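Local coordinates for protein hemolysin BL lytic component L1 (Bacillus cereus, PDB 7NMQ) that is one lytic component of the Bacillus cereus enterotoxin hemolysin BL, an alpha-helical pore-forming toxin that probably acts on host cell membranes together with its partner components, at residues R82-Y87 against K352-I357; S185-H190 against E261-I266; A216-V221 against A229-L234. All coordinates share one frame; numbering follows the deposited sequence.

Interaction 1 (R82-Y87 against K352-I357); sequences RNIVNY and KDAEFI
Arg-82 grips the carboxylate of Glu-355 end-on with two nitrogens, one to each oxygen, in a salt bridge that joins two antiparallel helices. NH2 gives the straighter bond, 2.9 Å to OE2 of Glu-355 with 171° at the hydrogen; this oxygen lies in the guanidinium plane but is met from above its own carboxylate. NH1 reaches OE1 of Glu-355 at 2.8 Å on the syn side but tilted out of both planes, along a more bent path. The two planes stand 74° apart, so the pair is steeply twisted and far from the coplanar fork. Arg-82 leaves its helix pointing away from the partner; bends at chi2 and chi3, both near +55°, bring the guanidinium back until the two side chains run side by side. Val-85 packs against the pair. Its CG2 lies over the rim of one guanidinium face and also touches the CB of Ala-354 at 3.6 Å, while CG1 comes to 3.7 Å from OE1 of Glu-355. On the buried side, CG2 of Ile-84 meets the same alanine methyl at 3.8 Å, and the small residue lets the axes of these segments approach to 8.2 Å. Leu-14 of helix 10-33 touches both Ile-84 and Ala-354. Glu-355 is also paired with Lys-359 through OE2, so its carboxylate is shared between two cations, an arrangement that would be expected to favour its ionised form.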
ATOM      1  N   ARG A  82       1.394 -13.905  -3.554  1.00 12.27           N
ATOM      2  CA  ARG A  82       1.171 -15.361  -3.544  1.00 13.19           C
ATOM      3  C   ARG A  82       2.022 -15.983  -4.663  1.00 12.54           C
ATOM      4  O   ARG A  82       2.542 -17.080  -4.462  1.00 13.06           O
ATOM      5  CB  ARG A  82      -0.323 -15.655  -3.741  1.00 14.20           C
ATOM      6  CG  ARG A  82      -0.700 -17.127  -3.796  1.00 16.52           C
ATOM      7  CD  ARG A  82      -0.113 -17.991  -2.696  1.00 20.02           C
ATOM      8  NE  ARG A  82      -0.516 -17.489  -1.404  1.00 21.73           N
ATOM      9  CZ  ARG A  82      -0.136 -17.950  -0.217  1.00 23.35           C
ATOM     10  NH1 ARG A  82       0.696 -18.975  -0.103  1.00 25.43           N
ATOM     11  NH2 ARG A  82      -0.615 -17.355   0.869  1.00 27.61           N
ATOM     12  N   ASN A  83       2.138 -15.336  -5.809  1.00 13.02           N
ATOM     13  CA  ASN A  83       2.956 -15.895  -6.923  1.00 12.05           C
ATOM     14  C   ASN A  83       4.427 -15.993  -6.511  1.00 12.18           C
ATOM     15  O   ASN A  83       5.089 -16.927  -6.936  1.00 12.77           O
ATOM     16  CB  ASN A  83       2.786 -15.068  -8.188  1.00 12.96           C
ATOM     17  CG  ASN A  83       1.418 -15.227  -8.795  1.00 14.19           C
ATOM     18  OD1 ASN A  83       0.659 -16.147  -8.445  1.00 15.95           O
ATOM     19  ND2 ASN A  83       1.105 -14.309  -9.715  1.00 15.65           N
ATOM     20  N   ILE A  84       4.909 -15.104  -5.668  1.00 11.97           N
ATOM     21  CA  ILE A  84       6.297 -15.170  -5.145  1.00 11.65           C
ATOM     22  C   ILE A  84       6.398 -16.394  -4.247  1.00 12.49           C
ATOM     23  O   ILE A  84       7.355 -17.175  -4.340  1.00 13.24           O
ATOM     24  CB  ILE A  84       6.670 -13.844  -4.461  1.00 12.70           C
ATOM     25  CG1 ILE A  84       6.700 -12.748  -5.528  1.00 13.45           C
ATOM     26  CG2 ILE A  84       7.981 -13.996  -3.727  1.00 13.51           C
ATOM     27  CD1 ILE A  84       6.846 -11.353  -4.990  1.00 15.46           C
ATOM     28  N   VAL A  85       5.447 -16.547  -3.322  1.00 12.68           N
ATOM     29  CA  VAL A  85       5.420 -17.739  -2.452  1.00 12.49           C
ATOM     30  C   VAL A  85       5.414 -18.990  -3.333  1.00 12.39           C
ATOM     31  O   VAL A  85       6.171 -19.949  -3.039  1.00 13.04           O
ATOM     32  CB  VAL A  85       4.211 -17.752  -1.506  1.00 12.85           C
ATOM     33  CG1 VAL A  85       4.177 -19.057  -0.714  1.00 14.61           C
ATOM     34  CG2 VAL A  85       4.182 -16.547  -0.572  1.00 13.49           C
ATOM     35  N   ASN A  86       4.562 -19.048  -4.341  1.00 12.33           N
ATOM     36  CA  ASN A  86       4.424 -20.270  -5.167  1.00 11.92           C
ATOM     37  C   ASN A  86       5.715 -20.506  -5.955  1.00 11.83           C
ATOM     38  O   ASN A  86       6.026 -21.684  -6.202  1.00 12.65           O
ATOM     39  CB  ASN A  86       3.205 -20.168  -6.047  1.00 13.66           C
ATOM     40  CG  ASN A  86       1.941 -20.377  -5.234  1.00 16.81           C
ATOM     41  OD1 ASN A  86       1.944 -21.120  -4.263  1.00 21.94           O
ATOM     42  ND2 ASN A  86       0.837 -19.927  -5.744  1.00 21.24           N
ATOM     43  N   TYR A  87       6.423 -19.477  -6.344  1.00 12.14           N
ATOM     44  CA  TYR A  87       7.708 -19.682  -7.075  1.00 12.04           C
ATOM     45  C   TYR A  87       8.701 -20.298  -6.095  1.00 12.43           C
ATOM     46  O   TYR A  87       9.390 -21.263  -6.429  1.00 12.03           O
ATOM     47  CB  TYR A  87       8.245 -18.398  -7.693  1.00 12.27           C
ATOM     48  CG  TYR A  87       9.482 -18.741  -8.490  1.00 12.03           C
ATOM     49  CD1 TYR A  87       9.388 -19.171  -9.798  1.00 12.71           C
ATOM     50  CD2 TYR A  87      10.731 -18.738  -7.885  1.00 12.01           C
ATOM     51  CE1 TYR A  87      10.524 -19.563 -10.486  1.00 13.74           C
ATOM     52  CE2 TYR A  87      11.877 -19.099  -8.587  1.00 12.44           C
ATOM     53  CZ  TYR A  87      11.764 -19.530  -9.891  1.00 12.85           C
ATOM     54  OH  TYR A  87      12.850 -19.955 -10.625  1.00 13.97           O
ATOM     55  N   LYS A 352       8.195 -16.478   3.965  1.00 18.09           N
ATOM     56  CA  LYS A 352       7.245 -16.122   5.063  1.00 19.47           C
ATOM     57  C   LYS A 352       6.750 -14.680   4.899  1.00 19.05           C
ATOM     58  O   LYS A 352       5.551 -14.423   5.091  1.00 18.51           O
ATOM     59  CB  LYS A 352       7.929 -16.346   6.403  1.00 22.09           C
ATOM     60  CG  LYS A 352       8.024 -17.816   6.771  1.00 26.63           C
ATOM     61  CD  LYS A 352       8.442 -18.016   8.190  1.00 34.55           C
ATOM     62  CE  LYS A 352       8.764 -19.451   8.529  1.00 42.90           C
ATOM     63  NZ  LYS A 352       8.890 -19.631   9.995  1.00 49.60           N
ATOM     64  N   ASP A 353       7.622 -13.775   4.456  1.00 18.58           N
ATOM     65  CA  ASP A 353       7.242 -12.348   4.308  1.00 20.15           C
ATOM     66  C   ASP A 353       6.299 -12.169   3.107  1.00 16.85           C
ATOM     67  O   ASP A 353       5.336 -11.370   3.176  1.00 15.87           O
ATOM     68  CB  ASP A 353       8.509 -11.508   4.292  1.00 24.70           C
ATOM     69  CG  ASP A 353       9.112 -11.416   5.695  1.00 28.13           C
ATOM     70  OD1 ASP A 353       8.338 -11.529   6.709  1.00 34.52           O
ATOM     71  OD2 ASP A 353      10.323 -11.273   5.791  1.00 29.68           O
ATOM     72  N   ALA A 354       6.574 -12.842   1.987  1.00 15.37           N
ATOM     73  CA  ALA A 354       5.656 -12.834   0.834  1.00 14.81           C
ATOM     74  C   ALA A 354       4.305 -13.398   1.269  1.00 13.49           C
ATOM     75  O   ALA A 354       3.261 -12.879   0.847  1.00 14.09           O
ATOM     76  CB  ALA A 354       6.231 -13.599  -0.330  1.00 15.16           C
ATOM     77  N   GLU A 355       4.320 -14.452   2.076  1.00 13.94           N
ATOM     78  CA  GLU A 355       3.088 -15.105   2.540  1.00 15.60           C
ATOM     79  C   GLU A 355       2.285 -14.044   3.325  1.00 15.64           C
ATOM     80  O   GLU A 355       1.051 -13.920   3.132  1.00 15.42           O
ATOM     81  CB  GLU A 355       3.474 -16.282   3.420  1.00 17.94           C
ATOM     82  CG  GLU A 355       2.300 -16.928   4.072  1.00 21.23           C
ATOM     83  CD  GLU A 355       1.480 -17.849   3.206  1.00 27.97           C
ATOM     84  OE1 GLU A 355       2.051 -18.430   2.276  1.00 33.28           O
ATOM     85  OE2 GLU A 355       0.272 -18.036   3.529  1.00 33.67           O
ATOM     86  N   PHE A 356       2.949 -13.275   4.184  1.00 14.82           N
ATOM     87  CA  PHE A 356       2.285 -12.214   4.985  1.00 15.40           C
ATOM     88  C   PHE A 356       1.591 -11.216   4.070  1.00 15.40           C
ATOM     89  O   PHE A 356       0.394 -10.890   4.303  1.00 16.95           O
ATOM     90  CB  PHE A 356       3.253 -11.517   5.927  1.00 16.79           C
ATOM     91  CG  PHE A 356       2.573 -10.430   6.716  1.00 18.22           C
ATOM     92  CD1 PHE A 356       2.368  -9.173   6.167  1.00 18.80           C
ATOM     93  CD2 PHE A 356       2.073 -10.679   7.987  1.00 19.51           C
ATOM     94  CE1 PHE A 356       1.763  -8.155   6.909  1.00 19.73           C
ATOM     95  CE2 PHE A 356       1.457  -9.675   8.718  1.00 19.75           C
ATOM     96  CZ  PHE A 356       1.298  -8.408   8.176  1.00 20.54           C
ATOM     97  N   ILE A 357       2.301 -10.753   3.045  1.00 14.01           N
ATOM     98  CA  ILE A 357       1.744  -9.690   2.162  1.00 15.53           C
ATOM     99  C   ILE A 357       0.570 -10.244   1.352  1.00 14.70           C
ATOM    100  O   ILE A 357      -0.306  -9.449   0.913  1.00 16.07           O
ATOM    101  CB  ILE A 357       2.843  -9.073   1.274  1.00 15.93           C
ATOM    102  CG1 ILE A 357       3.844  -8.369   2.181  1.00 19.40           C
ATOM    103  CG2 ILE A 357       2.267  -8.141   0.210  1.00 15.71           C
ATOM    104  CD1 ILE A 357       5.055  -7.851   1.514  1.00 22.49           C
TER

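Interaction 2 (S185-H190 against E261-I266); sequences STQKKH and EISNKI
Two long helices of the toxin's helical bundle, 173-200 and 247-272, run antiparallel here, and the contact is one turn of their packed interface; the axes of segments 185-190 and 261-266 come within 10.2 Å, at 155°. Its centre is Ile-262, whose side chain slides past that of Gln-187 in the opposite direction. The two branches of the isoleucine divide the work. CG2 lies alongside the aliphatic part of the glutamine, 3.8 Å from its CB. CD1, at the end of the longer branch, touches three residues of the facing helix. It lies against the backbone N of Gln-187 and is 3.8 Å from CG2 of Thr-186. The same CD1 is 4.0 Å from CD2 of His-190, which it meets at the ring edge, near the plane. Both Thr-186 and His-190 cross the isoleucine at about a right angle. With chi1 at -171° and an extended chain beyond CG, Gln-187 stretches across the interface and brings the end of its chain close to Ser-263. The serine hydroxyl is hydrogen-bonded to the carbonyl O of Pro-228, and thus ties helix 247-272 to the neighbouring strand. His-190 is likewise fixed from outside, its ND1 hydrogen-bonded to ND1 of His-255 while the two rings meet at about 45°.

Further along the same pair of helices, Leu-183 packs on Ile-262. Strand 225-230 lies against helix 247-272, where Thr-227 touches both Ser-263 and Ile-266, so helix 247-272 packs on both helix 173-200 and the beta hairpin.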
ATOM      1  N   SER A 185      -1.650  17.254   6.326  0.50 13.96           N
ATOM      2  CA  SER A 185      -0.373  17.096   5.576  0.50 15.13           C
ATOM      3  C   SER A 185       0.766  16.804   6.574  0.50 14.38           C
ATOM      4  O   SER A 185       1.636  15.969   6.289  0.50 15.69           O
ATOM      5  CB  SER A 185      -0.104  18.268   4.672  0.50 17.05           C
ATOM      6  OG  SER A 185      -0.115  19.492   5.379  0.50 19.67           O
ATOM      7  N   THR A 186       0.736  17.411   7.757  1.00 13.56           N
ATOM      8  CA  THR A 186       1.719  17.102   8.818  1.00 13.45           C
ATOM      9  C   THR A 186       1.545  15.646   9.223  1.00 12.39           C
ATOM     10  O   THR A 186       2.542  14.930   9.402  1.00 12.10           O
ATOM     11  CB  THR A 186       1.606  18.081   9.985  1.00 15.73           C
ATOM     12  OG1 THR A 186       1.809  19.386   9.447  1.00 16.77           O
ATOM     13  CG2 THR A 186       2.569  17.814  11.111  1.00 16.38           C
ATOM     14  N   GLN A 187       0.312  15.222   9.423  1.00 12.40           N
ATOM     15  CA  GLN A 187       0.038  13.872   9.921  1.00 12.55           C
ATOM     16  C   GLN A 187       0.520  12.842   8.900  1.00 12.08           C
ATOM     17  O   GLN A 187       1.099  11.782   9.294  1.00 13.07           O
ATOM     18  CB  GLN A 187      -1.469  13.731  10.129  1.00 14.52           C
ATOM     19  CG  GLN A 187      -1.834  12.460  10.832  1.00 15.76           C
ATOM     20  CD  GLN A 187      -3.304  12.325  11.114  1.00 14.23           C
ATOM     21  OE1 GLN A 187      -3.730  11.867  12.187  1.00 15.30           O
ATOM     22  NE2 GLN A 187      -4.085  12.713  10.138  1.00 14.36           N
ATOM     23  N   LYS A 188       0.274  13.077   7.616  1.00 12.22           N
ATOM     24  CA  LYS A 188       0.678  12.110   6.578  1.00 13.03           C
ATOM     25  C   LYS A 188       2.196  11.992   6.590  1.00 12.91           C
ATOM     26  O   LYS A 188       2.676  10.862   6.417  1.00 12.79           O
ATOM     27  CB  LYS A 188       0.184  12.600   5.220  1.00 14.30           C
ATOM     28  CG  LYS A 188       0.490  11.634   4.082  1.00 18.26           C
ATOM     29  CD  LYS A 188      -0.115  11.977   2.771  1.00 21.57           C
ATOM     30  CE  LYS A 188       0.057  10.857   1.764  1.00 28.29           C
ATOM     31  NZ  LYS A 188       0.007   9.490   2.360  1.00 35.88           N
ATOM     32  N   LYS A 189       2.899  13.109   6.722  1.00 12.29           N
ATOM     33  CA  LYS A 189       4.377  13.098   6.807  1.00 12.40           C
ATOM     34  C   LYS A 189       4.828  12.263   8.009  1.00 11.96           C
ATOM     35  O   LYS A 189       5.785  11.491   7.898  1.00 13.15           O
ATOM     36  CB  LYS A 189       4.968  14.508   6.883  1.00 15.64           C
ATOM     37  CG  LYS A 189       6.469  14.573   6.727  1.00 20.02           C
ATOM     38  CD  LYS A 189       7.032  13.799   5.535  1.00 24.37           C
ATOM     39  CE  LYS A 189       8.450  14.178   5.177  1.00 32.39           C
ATOM     40  NZ  LYS A 189       9.431  13.644   6.145  1.00 31.61           N
ATOM     41  N   HIS A 190       4.199  12.401   9.169  1.00 12.06           N
ATOM     42  CA  HIS A 190       4.569  11.586  10.345  1.00 11.18           C
ATOM     43  C   HIS A 190       4.415  10.101  10.008  1.00 11.26           C
ATOM     44  O   HIS A 190       5.298   9.305  10.353  1.00 11.49           O
ATOM     45  CB  HIS A 190       3.749  11.925  11.590  1.00 10.98           C
ATOM     46  CG  HIS A 190       4.114  13.223  12.219  1.00 12.18           C
ATOM     47  ND1 HIS A 190       5.384  13.491  12.714  1.00 12.79           N
ATOM     48  CD2 HIS A 190       3.346  14.318  12.498  1.00 12.90           C
ATOM     49  CE1 HIS A 190       5.369  14.716  13.251  1.00 13.48           C
ATOM     50  NE2 HIS A 190       4.117  15.251  13.109  1.00 13.94           N
ATOM     51  N   GLU A 261      -1.552  12.333  18.054  0.50 12.26           N
ATOM     52  CA  GLU A 261      -1.749  13.691  18.629  0.50 13.20           C
ATOM     53  C   GLU A 261      -2.646  14.500  17.683  0.50 12.84           C
ATOM     54  O   GLU A 261      -3.594  15.170  18.151  0.50 13.97           O
ATOM     55  CB  GLU A 261      -0.404  14.376  18.869  0.50 14.28           C
ATOM     56  CG  GLU A 261      -0.504  15.788  19.418  0.50 15.83           C
ATOM     57  CD  GLU A 261       0.813  16.560  19.595  0.50 20.06           C
ATOM     58  OE1 GLU A 261       1.901  16.056  19.160  0.50 20.96           O
ATOM     59  OE2 GLU A 261       0.748  17.705  20.155  0.50 26.72           O
ATOM     60  N   ILE A 262      -2.399  14.387  16.378  1.00 12.70           N
ATOM     61  CA  ILE A 262      -3.155  15.129  15.339  1.00 12.64           C
ATOM     62  C   ILE A 262      -4.563  14.530  15.244  1.00 12.63           C
ATOM     63  O   ILE A 262      -5.535  15.283  15.115  1.00 12.66           O
ATOM     64  CB  ILE A 262      -2.410  15.186  14.005  1.00 12.86           C
ATOM     65  CG1 ILE A 262      -1.194  16.090  14.181  1.00 14.93           C
ATOM     66  CG2 ILE A 262      -3.322  15.648  12.882  1.00 14.06           C
ATOM     67  CD1 ILE A 262      -0.179  16.042  13.060  1.00 17.06           C
ATOM     68  N   SER A 263      -4.702  13.207  15.290  1.00 13.17           N
ATOM     69  CA  SER A 263      -6.052  12.582  15.305  1.00 12.30           C
ATOM     70  C   SER A 263      -6.840  13.139  16.491  1.00 12.63           C
ATOM     71  O   SER A 263      -8.012  13.462  16.315  1.00 13.31           O
ATOM     72  CB  SER A 263      -5.953  11.099  15.363  1.00 15.06           C
ATOM     73  OG  SER A 263      -5.351  10.656  14.167  1.00 19.70           O
ATOM     74  N   ASN A 264      -6.210  13.255  17.645  1.00 12.43           N
ATOM     75  CA  ASN A 264      -6.890  13.801  18.840  1.00 13.44           C
ATOM     76  C   ASN A 264      -7.303  15.246  18.572  1.00 13.22           C
ATOM     77  O   ASN A 264      -8.459  15.607  18.841  1.00 14.36           O
ATOM     78  CB  ASN A 264      -5.967  13.678  20.047  1.00 14.84           C
ATOM     79  CG  ASN A 264      -6.664  14.062  21.309  1.00 19.49           C
ATOM     80  OD1 ASN A 264      -6.842  15.248  21.585  1.00 26.18           O
ATOM     81  ND2 ASN A 264      -7.048  13.041  22.044  1.00 24.35           N
ATOM     82  N   LYS A 265      -6.410  16.024  17.993  1.00 12.50           N
ATOM     83  CA  LYS A 265      -6.689  17.446  17.718  1.00 13.49           C
ATOM     84  C   LYS A 265      -7.858  17.583  16.747  1.00 13.21           C
ATOM     85  O   LYS A 265      -8.711  18.495  16.915  1.00 14.95           O
ATOM     86  CB  LYS A 265      -5.442  18.172  17.223  1.00 14.10           C
ATOM     87  CG  LYS A 265      -5.645  19.642  16.839  1.00 19.32           C
ATOM     88  CD  LYS A 265      -5.952  20.571  17.960  1.00 23.30           C
ATOM     89  CE  LYS A 265      -5.995  22.006  17.482  1.00 30.18           C
ATOM     90  NZ  LYS A 265      -6.577  22.886  18.510  1.00 37.08           N
ATOM     91  N   ILE A 266      -7.902  16.760  15.710  1.00 13.47           N
ATOM     92  CA  ILE A 266      -8.982  16.868  14.709  1.00 14.40           C
ATOM     93  C   ILE A 266     -10.292  16.552  15.425  1.00 14.06           C
ATOM     94  O   ILE A 266     -11.306  17.245  15.198  1.00 14.62           O
ATOM     95  CB  ILE A 266      -8.721  15.928  13.519  1.00 15.12           C
ATOM     96  CG1 ILE A 266      -7.504  16.436  12.731  1.00 15.55           C
ATOM     97  CG2 ILE A 266      -9.979  15.750  12.696  1.00 17.11           C
ATOM     98  CD1 ILE A 266      -7.076  15.569  11.561  1.00 19.11           C
TER

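Interaction 3 (A216-V221 against A229-L234); sequences AVVIVV and AVVGGL
Val-217 and Val-230 face each other obliquely in a non-hydrogen-bonded antiparallel pair, their CG2 methyls 4.2 Å apart on the buried face of a two-stranded hairpin. Val-230 turns its other branch, CG1, to the CB of Ala-216, at 3.9 Å. Val-218 points to the other face with Ala-229, and crosses Val-231, just past the strand, at about a right angle, with CG1 of Val-218 3.8 Å from CG2 of Val-231. The chi1 of Val-218, -69°, wedges its CG2 between backbone N and carbonyl carbon, 4.3 Å from the CB of Ala-229. Backbone bonds fix this register. Val-218 and Ala-229 exchange a reciprocal pair, each 2.9 Å from N to O, and the CA of Val-217 adds a C-H...O contact to the carbonyl O of Ala-229. Two residues further, the N of Val-231 reaches the O of Ala-216 at 2.8 Å. A type II turn from Val-230 to Gly-233 then leads off the sheet. This hydrophobic hairpin is consistent with the beta-tongue of ClyA-like pore-forming toxins.

Helix 247-272 covers one side: Met-256 packs on Val-230, whose N donates a hydrogen bond to Asn-260. Leu-26 of helix 10-33 touches Val-217, as does Phe-363 near the C terminus.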
ATOM      1  N   ALA A 216      -3.703  -2.454  15.680  1.00 14.88           N
ATOM      2  CA  ALA A 216      -3.937  -1.418  16.707  1.00 15.05           C
ATOM      3  C   ALA A 216      -4.778  -0.281  16.143  1.00 14.53           C
ATOM      4  O   ALA A 216      -5.139   0.607  16.942  1.00 15.60           O
ATOM      5  CB  ALA A 216      -2.643  -0.925  17.263  1.00 15.73           C
ATOM      6  N   VAL A 217      -5.088  -0.256  14.862  1.00 14.65           N
ATOM      7  CA  VAL A 217      -5.869   0.869  14.280  1.00 14.05           C
ATOM      8  C   VAL A 217      -7.297   0.845  14.785  1.00 14.20           C
ATOM      9  O   VAL A 217      -7.959  -0.198  14.770  1.00 16.23           O
ATOM     10  CB  VAL A 217      -5.865   0.856  12.748  1.00 15.15           C
ATOM     11  CG1 VAL A 217      -6.949   1.737  12.171  1.00 16.31           C
ATOM     12  CG2 VAL A 217      -4.502   1.270  12.256  1.00 15.75           C
ATOM     13  N   VAL A 218      -7.755   2.022  15.199  1.00 13.43           N
ATOM     14  CA  VAL A 218      -9.189   2.268  15.451  1.00 14.29           C
ATOM     15  C   VAL A 218      -9.587   3.485  14.615  1.00 14.62           C
ATOM     16  O   VAL A 218      -8.742   4.343  14.391  1.00 15.30           O
ATOM     17  CB  VAL A 218      -9.479   2.486  16.941  1.00 15.93           C
ATOM     18  CG1 VAL A 218      -9.280   1.195  17.710  1.00 16.71           C
ATOM     19  CG2 VAL A 218      -8.756   3.654  17.571  1.00 16.40           C
ATOM     20  N   ILE A 219     -10.841   3.528  14.164  1.00 14.76           N
ATOM     21  CA  ILE A 219     -11.354   4.709  13.422  1.00 15.21           C
ATOM     22  C   ILE A 219     -12.376   5.386  14.343  1.00 15.31           C
ATOM     23  O   ILE A 219     -13.344   4.704  14.727  1.00 17.89           O
ATOM     24  CB  ILE A 219     -11.928   4.281  12.066  1.00 17.43           C
ATOM     25  CG1 ILE A 219     -11.002   3.379  11.214  1.00 21.28           C
ATOM     26  CG2 ILE A 219     -12.380   5.552  11.349  1.00 17.89           C
ATOM     27  CD1 ILE A 219      -9.824   4.009  10.630  1.00 24.56           C
ATOM     28  N   VAL A 220     -12.168   6.654  14.698  1.00 17.43           N
ATOM     29  CA  VAL A 220     -13.116   7.397  15.595  1.00 19.59           C
ATOM     30  C   VAL A 220     -13.900   8.391  14.755  1.00 16.66           C
ATOM     31  O   VAL A 220     -13.262   9.123  13.975  1.00 16.15           O
ATOM     32  CB  VAL A 220     -12.410   8.083  16.787  1.00 25.06           C
ATOM     33  CG1 VAL A 220     -13.277   9.106  17.510  1.00 30.97           C
ATOM     34  CG2 VAL A 220     -11.946   7.025  17.769  1.00 30.07           C
ATOM     35  N   VAL A 221     -15.220   8.367  14.850  1.00 17.59           N
ATOM     36  CA  VAL A 221     -16.056   9.357  14.128  1.00 18.00           C
ATOM     37  C   VAL A 221     -16.546  10.365  15.182  1.00 18.94           C
ATOM     38  O   VAL A 221     -17.230   9.971  16.152  1.00 21.41           O
ATOM     39  CB  VAL A 221     -17.253   8.728  13.399  1.00 19.40           C
ATOM     40  CG1 VAL A 221     -18.022   9.756  12.578  1.00 21.17           C
ATOM     41  CG2 VAL A 221     -16.788   7.548  12.534  1.00 20.91           C
ATOM     42  N   ALA A 229      -6.545   6.278  14.437  1.00 12.77           N
ATOM     43  CA  ALA A 229      -5.486   6.354  15.450  1.00 11.91           C
ATOM     44  C   ALA A 229      -4.929   4.957  15.674  1.00 12.07           C
ATOM     45  O   ALA A 229      -5.616   3.989  15.381  1.00 14.12           O
ATOM     46  CB  ALA A 229      -6.055   6.887  16.737  1.00 12.77           C
ATOM     47  N   VAL A 230      -3.691   4.896  16.145  1.00 11.64           N
ATOM     48  CA  VAL A 230      -3.007   3.603  16.389  1.00 11.64           C
ATOM     49  C   VAL A 230      -2.872   3.420  17.896  1.00 11.92           C
ATOM     50  O   VAL A 230      -2.081   4.103  18.537  1.00 11.92           O
ATOM     51  CB  VAL A 230      -1.652   3.579  15.686  1.00 11.67           C
ATOM     52  CG1 VAL A 230      -0.962   2.272  15.930  1.00 12.83           C
ATOM     53  CG2 VAL A 230      -1.810   3.829  14.181  1.00 13.55           C
ATOM     54  N   VAL A 231      -3.707   2.553  18.445  1.00 12.58           N
ATOM     55  CA  VAL A 231      -3.769   2.378  19.920  1.00 13.19           C
ATOM     56  C   VAL A 231      -2.410   1.939  20.444  1.00 13.08           C
ATOM     57  O   VAL A 231      -1.987   0.849  20.038  1.00 14.45           O
ATOM     58  CB  VAL A 231      -4.844   1.364  20.289  1.00 13.70           C
ATOM     59  CG1 VAL A 231      -4.827   1.103  21.780  1.00 15.04           C
ATOM     60  CG2 VAL A 231      -6.214   1.806  19.800  1.00 13.87           C
ATOM     61  N   GLY A 232      -1.816   2.690  21.360  1.00 13.26           N
ATOM     62  CA  GLY A 232      -0.507   2.361  21.953  1.00 13.07           C
ATOM     63  C   GLY A 232       0.655   2.673  21.028  1.00 13.99           C
ATOM     64  O   GLY A 232       1.800   2.300  21.351  1.00 15.23           O
ATOM     65  N   GLY A 233       0.404   3.321  19.902  1.00 13.21           N
ATOM     66  CA  GLY A 233       1.465   3.631  18.930  1.00 12.96           C
ATOM     67  C   GLY A 233       2.271   2.386  18.540  1.00 14.15           C
ATOM     68  O   GLY A 233       1.686   1.360  18.178  1.00 14.56           O
ATOM     69  N   LEU A 234       3.605   2.473  18.615  1.00 12.83           N
ATOM     70  CA  LEU A 234       4.483   1.354  18.222  1.00 12.91           C
ATOM     71  C   LEU A 234       4.848   0.504  19.438  1.00 14.62           C
ATOM     72  O   LEU A 234       5.759  -0.336  19.313  1.00 15.71           O
ATOM     73  CB  LEU A 234       5.745   1.922  17.565  1.00 12.95           C
ATOM     74  CG  LEU A 234       5.495   2.752  16.307  1.00 13.07           C
ATOM     75  CD1 LEU A 234       6.768   3.117  15.595  1.00 14.54           C
ATOM     76  CD2 LEU A 234       4.577   2.048  15.333  1.00 14.15           C
TER

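Read from the N terminus, the chain shows how contacts of decreasing reach can be set one inside another. Helix 45-103 carries the first half of interaction 1, which is completed only by the last helix, 330-357; the loop so closed spans 264 residues and holds both other contacts. Within it, interaction 2 pairs helix 173-200 with helix 247-272 across 70 residues. Interaction 3, innermost, closes the short hairpin between them, in sequence predicted to form transmembrane helices, though largely strand and turn here. None cross. Interactions 2 and 3 are neighbours, with centres 12 Å apart, whereas interaction 1 lies about 33 Å, centre to centre, from interaction 2, on the other side of the chain's centre.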